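Local coordinates for protein phosphoglycerate dehydrogenase (Lactobacillus plantarum, PDB 3EVT) that probably catalyses the NAD-dependent oxidation of 3-phosphoglycerate to 3-phosphohydroxypyruvate, the first step of the phosphorylated pathway to serine, at residues E42-G46 / V288-F292; I93-I98 / S278-A282. All blocks are in the same frame, centred on the assembly; numbering follows the deposited sequence.

How the contacts relate
The two contacts lie with their centres about 20 Å apart in a two-domain D-2-hydroxyacid dehydrogenase. Contact 1 sits in the smaller domain, where strand 41-45 of a parallel five-stranded sheet carries helix 284-302. Contact 2 lies between the domains, where the start of helix 93-110 meets the loop leading from strand 271-273 of the Rossmann-type sheet to that same late helix. Along the chain the order is 42-46, 93-98, 278-282, 288-292, so contact 2 falls wholly within the span between the two segments of contact 1. The chain thus passes twice between the domains, and Ile-93 joins the contacts by packing its CG1 on CD1 of Ile-291, 3.9 Å away.

Contact 1. Residues E42-G46 / V288-F292; sequences EVMYG and VFPIF
Tyr-45 and Phe-292 lay their rings over one another in an offset stack, centroids 4.4 Å apart and planes at 18°. The overlap is lopsided: Tyr-45 CD1 lies 3.6 Å from Phe-292 CG, and Tyr-45 CE1 reaches on to the CB of the phenylalanine, while the far half of the Phe-292 ring slides back over the tyrosine's own CB. That methylene makes a CH-pi contact over the face of the Phe-292 ring, 4.0 Å from its centroid. Both side chains are extended, with CG opposite the backbone N (chi1 177° in Tyr-45, Phe-292 likewise), which sends each ring across to lie against the other. Val-43, two residues back on the same side of the strand, brings CG1 to the edge of the Phe-292 ring, 3.8 Å from CE1. At the other end the tyrosine OH runs up to the preceding helical turn, 3.7 Å from Phe-289 CA, and lies in the plane of the Phe-289 ring at its edge near CD1; Val-288 CG1 meets the edge of the tyrosine ring. No hydrogen bond crosses the contact, which is buried apolar packing. With an alanine in place of Phe-292, one face of Tyr-45 and CG1 of Val-43 would probably lose this partner and a gap would open between strand and helix. Around this layer, Val-4 and Phe-64 pack on both Val-43 and Phe-292, and Gln-14, Gln-17 and Leu-18 of helix 12-21 touch Phe-289. Strand 41-45, lying between strands 3-6 and 64-66 in the parallel sheet, thereby carries the late helix 284-302; the short segments 42-45 and 288-292 run nearly antiparallel, at 169°, their axes 11.1 Å apart at closest approach.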
ATOM      1  N   GLU A  42     -13.298  19.887  23.748  1.00 49.58           N
ATOM      2  CA  GLU A  42     -12.639  18.596  24.001  1.00 49.19           C
ATOM      3  C   GLU A  42     -11.460  18.340  23.067  1.00 47.40           C
ATOM      4  O   GLU A  42     -10.591  17.524  23.347  1.00 47.21           O
ATOM      5  CB  GLU A  42     -13.638  17.440  23.937  1.00 49.37           C
ATOM      6  CG  GLU A  42     -14.740  17.543  24.973  1.00 54.01           C
ATOM      7  CD  GLU A  42     -15.710  16.359  24.887  1.00 59.78           C
ATOM      8  OE1 GLU A  42     -15.270  15.214  24.650  1.00 61.26           O
ATOM      9  OE2 GLU A  42     -16.927  16.586  25.032  1.00 65.51           O
ATOM     10  N   VAL A  43     -11.456  19.053  21.952  1.00 46.52           N
ATOM     11  CA  VAL A  43     -10.415  18.911  20.967  1.00 45.35           C
ATOM     12  C   VAL A  43      -9.929  20.295  20.480  1.00 45.54           C
ATOM     13  O   VAL A  43     -10.690  21.260  20.408  1.00 44.18           O
ATOM     14  CB  VAL A  43     -10.929  18.118  19.783  1.00 45.17           C
ATOM     15  CG1 VAL A  43      -9.859  18.031  18.695  1.00 43.76           C
ATOM     16  CG2 VAL A  43     -11.435  16.740  20.264  1.00 42.89           C
ATOM     17  N   MET A  44      -8.644  20.376  20.165  1.00 45.15           N
ATOM     18  CA  MET A  44      -8.097  21.580  19.626  1.00 45.55           C
ATOM     19  C   MET A  44      -7.407  21.234  18.318  1.00 45.29           C
ATOM     20  O   MET A  44      -6.536  20.343  18.254  1.00 44.82           O
ATOM     21  CB  MET A  44      -7.145  22.236  20.667  1.00 45.73           C
ATOM     22  CG  MET A  44      -6.812  23.738  20.418  1.00 48.11           C
ATOM     23  SD  MET A  44      -5.672  24.447  21.696  1.00 51.24           S
ATOM     24  CE  MET A  44      -6.389  23.614  23.095  1.00 30.58           C
ATOM     25  N   TYR A  45      -7.829  21.896  17.255  1.00 45.28           N
ATOM     26  CA  TYR A  45      -7.111  21.801  16.002  1.00 45.96           C
ATOM     27  C   TYR A  45      -6.173  23.023  15.871  1.00 46.17           C
ATOM     28  O   TYR A  45      -6.654  24.161  15.690  1.00 44.67           O
ATOM     29  CB  TYR A  45      -8.124  21.769  14.877  1.00 45.52           C
ATOM     30  CG  TYR A  45      -7.512  21.737  13.504  1.00 46.10           C
ATOM     31  CD1 TYR A  45      -6.383  20.975  13.230  1.00 46.38           C
ATOM     32  CD2 TYR A  45      -8.084  22.456  12.461  1.00 46.30           C
ATOM     33  CE1 TYR A  45      -5.820  20.946  11.912  1.00 45.11           C
ATOM     34  CE2 TYR A  45      -7.553  22.417  11.171  1.00 47.14           C
ATOM     35  CZ  TYR A  45      -6.432  21.663  10.902  1.00 44.87           C
ATOM     36  OH  TYR A  45      -5.936  21.702   9.621  1.00 48.33           O
ATOM     37  N   GLY A  46      -4.862  22.781  16.029  1.00 47.27           N
ATOM     38  CA  GLY A  46      -3.835  23.824  16.037  1.00 48.49           C
ATOM     39  C   GLY A  46      -3.528  24.216  17.468  1.00 51.36           C
ATOM     40  O   GLY A  46      -4.403  24.212  18.313  1.00 51.76           O
ATOM     41  N   VAL A 288      -2.167  19.015   5.796  1.00 45.60           N
ATOM     42  CA  VAL A 288      -2.310  18.962   7.211  1.00 46.19           C
ATOM     43  C   VAL A 288      -3.766  18.586   7.639  1.00 45.40           C
ATOM     44  O   VAL A 288      -3.962  17.861   8.608  1.00 44.68           O
ATOM     45  CB  VAL A 288      -1.926  20.305   7.778  1.00 46.09           C
ATOM     46  CG1 VAL A 288      -2.371  20.392   9.215  1.00 47.62           C
ATOM     47  CG2 VAL A 288      -0.401  20.491   7.621  1.00 47.22           C
ATOM     48  N   PHE A 289      -4.766  19.060   6.905  1.00 45.33           N
ATOM     49  CA  PHE A 289      -6.158  18.822   7.305  1.00 46.00           C
ATOM     50  C   PHE A 289      -6.571  17.343   7.337  1.00 45.86           C
ATOM     51  O   PHE A 289      -7.186  16.916   8.313  1.00 47.62           O
ATOM     52  CB  PHE A 289      -7.161  19.621   6.468  1.00 45.88           C
ATOM     53  CG  PHE A 289      -8.600  19.407   6.910  1.00 48.37           C
ATOM     54  CD1 PHE A 289      -9.073  19.989   8.093  1.00 49.01           C
ATOM     55  CD2 PHE A 289      -9.457  18.590   6.178  1.00 48.22           C
ATOM     56  CE1 PHE A 289     -10.411  19.787   8.545  1.00 49.17           C
ATOM     57  CE2 PHE A 289     -10.814  18.361   6.623  1.00 49.56           C
ATOM     58  CZ  PHE A 289     -11.281  18.956   7.808  1.00 49.00           C
ATOM     59  N   PRO A 290      -6.220  16.548   6.289  1.00 44.87           N
ATOM     60  CA  PRO A 290      -6.543  15.102   6.337  1.00 43.33           C
ATOM     61  C   PRO A 290      -5.943  14.389   7.559  1.00 42.31           C
ATOM     62  O   PRO A 290      -6.530  13.397   8.034  1.00 41.42           O
ATOM     63  CB  PRO A 290      -5.888  14.556   5.072  1.00 42.53           C
ATOM     64  CG  PRO A 290      -5.843  15.711   4.119  1.00 44.89           C
ATOM     65  CD  PRO A 290      -5.606  16.933   5.000  1.00 44.37           C
ATOM     66  N   ILE A 291      -4.786  14.872   8.043  1.00 40.42           N
ATOM     67  CA  ILE A 291      -4.200  14.325   9.272  1.00 39.96           C
ATOM     68  C   ILE A 291      -5.148  14.504  10.477  1.00 39.42           C
ATOM     69  O   ILE A 291      -5.492  13.533  11.132  1.00 38.77           O
ATOM     70  CB  ILE A 291      -2.754  14.832   9.579  1.00 39.76           C
ATOM     71  CG1 ILE A 291      -1.784  14.329   8.504  1.00 40.66           C
ATOM     72  CG2 ILE A 291      -2.262  14.295  10.953  1.00 38.07           C
ATOM     73  CD1 ILE A 291      -0.367  15.017   8.542  1.00 36.46           C
ATOM     74  N   PHE A 292      -5.576  15.727  10.732  1.00 38.99           N
ATOM     75  CA  PHE A 292      -6.624  16.025  11.720  1.00 39.45           C
ATOM     76  C   PHE A 292      -7.953  15.263  11.477  1.00 39.30           C
ATOM     77  O   PHE A 292      -8.453  14.627  12.379  1.00 39.92           O
ATOM     78  CB  PHE A 292      -6.952  17.526  11.747  1.00 39.52           C
ATOM     79  CG  PHE A 292      -8.028  17.849  12.732  1.00 39.66           C
ATOM     80  CD1 PHE A 292      -7.813  17.596  14.097  1.00 37.31           C
ATOM     81  CD2 PHE A 292      -9.254  18.332  12.310  1.00 39.93           C
ATOM     82  CE1 PHE A 292      -8.810  17.844  15.012  1.00 42.01           C
ATOM     83  CE2 PHE A 292     -10.266  18.568  13.209  1.00 41.36           C
ATOM     84  CZ  PHE A 292     -10.055  18.334  14.549  1.00 43.35           C
TER

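Contact 2. Residues I93-I98 / S278-A282; sequences IHADAI and SGQIA
At the junction between the two domains of this D-2-hydroxyacid dehydrogenase, the first turns of helix 93-110 pack against the loop that leaves the last strand of the Rossmann-type sheet. Ile-281 contributes the largest buried surface. Its CG1 occupies the cramped site between backbone N and carbonyl carbon (chi1 50°), carrying CD1 over one face of the His-94 imidazole, modelled too close for the details to be trusted, while CG2 turns to Ala-97 CB at 3.6 Å. The same CD1 packs on Ile-93 CG2 at 3.9 Å. Beside this, the Gly-279 carbonyl O lies in the plane of the His-94 ring, at its edge, 3.2 Å from CD2. Further along the helix, Ile-98 rides over the loop backbone, and its side chain also reaches Ile-148 of helix 147-158. The loop is held by Asp-252, whose OD2 accepts a hydrogen bond from Ser-278 N, and Arg-111 of the second subunit packs on Ala-97. Closest of the Ile-98 contacts is CG1 on Gly-279 CA at 3.5 Å, a tight fit, while Ile-98 CA directs its C-H at Ser-278 O from 3.6 Å, bent to 132° at the hydrogen.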
ATOM      1  N   ILE A  93       4.895  13.983   6.041  1.00 42.29           N
ATOM      2  CA  ILE A  93       4.079  14.309   4.860  1.00 42.51           C
ATOM      3  C   ILE A  93       4.817  14.145   3.537  1.00 42.99           C
ATOM      4  O   ILE A  93       4.342  13.431   2.625  1.00 43.72           O
ATOM      5  CB  ILE A  93       3.474  15.711   4.914  1.00 42.41           C
ATOM      6  CG1 ILE A  93       2.579  15.853   6.166  1.00 40.58           C
ATOM      7  CG2 ILE A  93       2.678  15.930   3.590  1.00 43.39           C
ATOM      8  CD1 ILE A  93       2.012  17.274   6.380  1.00 39.23           C
ATOM      9  N   HIS A  94       5.973  14.789   3.427  1.00 42.98           N
ATOM     10  CA  HIS A  94       6.809  14.678   2.227  1.00 45.60           C
ATOM     11  C   HIS A  94       7.248  13.241   2.055  1.00 44.16           C
ATOM     12  O   HIS A  94       7.102  12.691   1.004  1.00 44.13           O
ATOM     13  CB  HIS A  94       8.090  15.542   2.310  1.00 46.32           C
ATOM     14  CG  HIS A  94       7.909  16.961   1.868  1.00 54.35           C
ATOM     15  ND1 HIS A  94       7.959  18.040   2.748  1.00 60.90           N
ATOM     16  CD2 HIS A  94       7.693  17.489   0.637  1.00 59.57           C
ATOM     17  CE1 HIS A  94       7.769  19.167   2.077  1.00 59.75           C
ATOM     18  NE2 HIS A  94       7.591  18.860   0.797  1.00 59.40           N
ATOM     19  N   ALA A  95       7.810  12.653   3.097  1.00 45.30           N
ATOM     20  CA  ALA A  95       8.241  11.243   3.034  1.00 46.63           C
ATOM     21  C   ALA A  95       7.116  10.273   2.635  1.00 46.72           C
ATOM     22  O   ALA A  95       7.359   9.380   1.876  1.00 48.02           O
ATOM     23  CB  ALA A  95       8.878  10.811   4.337  1.00 46.26           C
ATOM     24  N   ASP A  96       5.897  10.444   3.152  1.00 47.49           N
ATOM     25  CA  ASP A  96       4.710   9.699   2.671  1.00 46.65           C
ATOM     26  C   ASP A  96       4.440   9.811   1.171  1.00 44.72           C
ATOM     27  O   ASP A  96       4.177   8.787   0.532  1.00 45.55           O
ATOM     28  CB  ASP A  96       3.430  10.138   3.411  1.00 47.67           C
ATOM     29  CG  ASP A  96       2.984   9.123   4.508  1.00 54.46           C
ATOM     30  OD1 ASP A  96       3.838   8.748   5.383  1.00 60.13           O
ATOM     31  OD2 ASP A  96       1.767   8.718   4.511  1.00 60.49           O
ATOM     32  N   ALA A  97       4.472  11.020   0.605  1.00 41.32           N
ATOM     33  CA  ALA A  97       4.243  11.163  -0.836  1.00 40.46           C
ATOM     34  C   ALA A  97       5.287  10.446  -1.679  1.00 40.04           C
ATOM     35  O   ALA A  97       4.950   9.787  -2.631  1.00 40.37           O
ATOM     36  CB  ALA A  97       4.144  12.654  -1.276  1.00 39.45           C
ATOM     37  N   ILE A  98       6.558  10.620  -1.344  1.00 40.15           N
ATOM     38  CA  ILE A  98       7.631   9.979  -2.071  1.00 40.09           C
ATOM     39  C   ILE A  98       7.524   8.453  -1.961  1.00 39.67           C
ATOM     40  O   ILE A  98       7.759   7.721  -2.910  1.00 39.68           O
ATOM     41  CB  ILE A  98       8.977  10.400  -1.488  1.00 40.30           C
ATOM     42  CG1 ILE A  98       9.217  11.891  -1.699  1.00 39.73           C
ATOM     43  CG2 ILE A  98      10.079   9.509  -2.018  1.00 40.04           C
ATOM     44  CD1 ILE A  98      10.415  12.480  -0.747  1.00 37.01           C
ATOM     45  N   SER A 278       8.422  13.227  -7.543  1.00 50.77           N
ATOM     46  CA  SER A 278       7.971  12.312  -6.469  1.00 51.94           C
ATOM     47  C   SER A 278       7.732  13.012  -5.148  1.00 53.28           C
ATOM     48  O   SER A 278       6.879  12.592  -4.369  1.00 52.91           O
ATOM     49  CB  SER A 278       8.945  11.138  -6.253  1.00 51.90           C
ATOM     50  OG  SER A 278      10.200  11.597  -5.781  1.00 50.56           O
ATOM     51  N   GLY A 279       8.507  14.056  -4.883  1.00 54.99           N
ATOM     52  CA  GLY A 279       8.435  14.722  -3.582  1.00 58.63           C
ATOM     53  C   GLY A 279       7.528  15.955  -3.512  1.00 60.83           C
ATOM     54  O   GLY A 279       7.329  16.521  -2.405  1.00 61.97           O
ATOM     55  N   GLN A 280       7.007  16.390  -4.666  1.00 61.72           N
ATOM     56  CA  GLN A 280       6.081  17.534  -4.714  1.00 64.03           C
ATOM     57  C   GLN A 280       4.769  17.247  -3.977  1.00 64.95           C
ATOM     58  O   GLN A 280       4.039  16.294  -4.314  1.00 66.03           O
ATOM     59  CB  GLN A 280       5.761  17.912  -6.150  1.00 64.11           C
ATOM     60  CG  GLN A 280       6.984  18.142  -6.982  1.00 67.77           C
ATOM     61  CD  GLN A 280       6.696  18.899  -8.258  1.00 72.59           C
ATOM     62  OE1 GLN A 280       5.748  18.596  -8.992  1.00 75.09           O
ATOM     63  NE2 GLN A 280       7.524  19.894  -8.535  1.00 74.90           N
ATOM     64  N   ILE A 281       4.476  18.052  -2.961  1.00 65.50           N
ATOM     65  CA  ILE A 281       3.236  17.887  -2.209  1.00 65.83           C
ATOM     66  C   ILE A 281       2.445  19.147  -2.312  1.00 65.90           C
ATOM     67  O   ILE A 281       2.978  20.198  -2.683  1.00 65.57           O
ATOM     68  CB  ILE A 281       3.467  17.607  -0.714  1.00 66.24           C
ATOM     69  CG1 ILE A 281       4.445  18.618  -0.106  1.00 66.44           C
ATOM     70  CG2 ILE A 281       4.001  16.209  -0.505  1.00 65.67           C
ATOM     71  CD1 ILE A 281       4.670  18.369   1.373  1.00 67.89           C
ATOM     72  N   ALA A 282       1.161  19.053  -1.983  1.00 66.27           N
ATOM     73  CA  ALA A 282       0.331  20.248  -2.040  1.00 66.17           C
ATOM     74  C   ALA A 282       0.668  21.232  -0.930  1.00 65.77           C
ATOM     75  O   ALA A 282       1.620  21.077  -0.147  1.00 65.82           O
ATOM     76  CB  ALA A 282      -1.153  19.905  -2.011  1.00 66.18           C
TER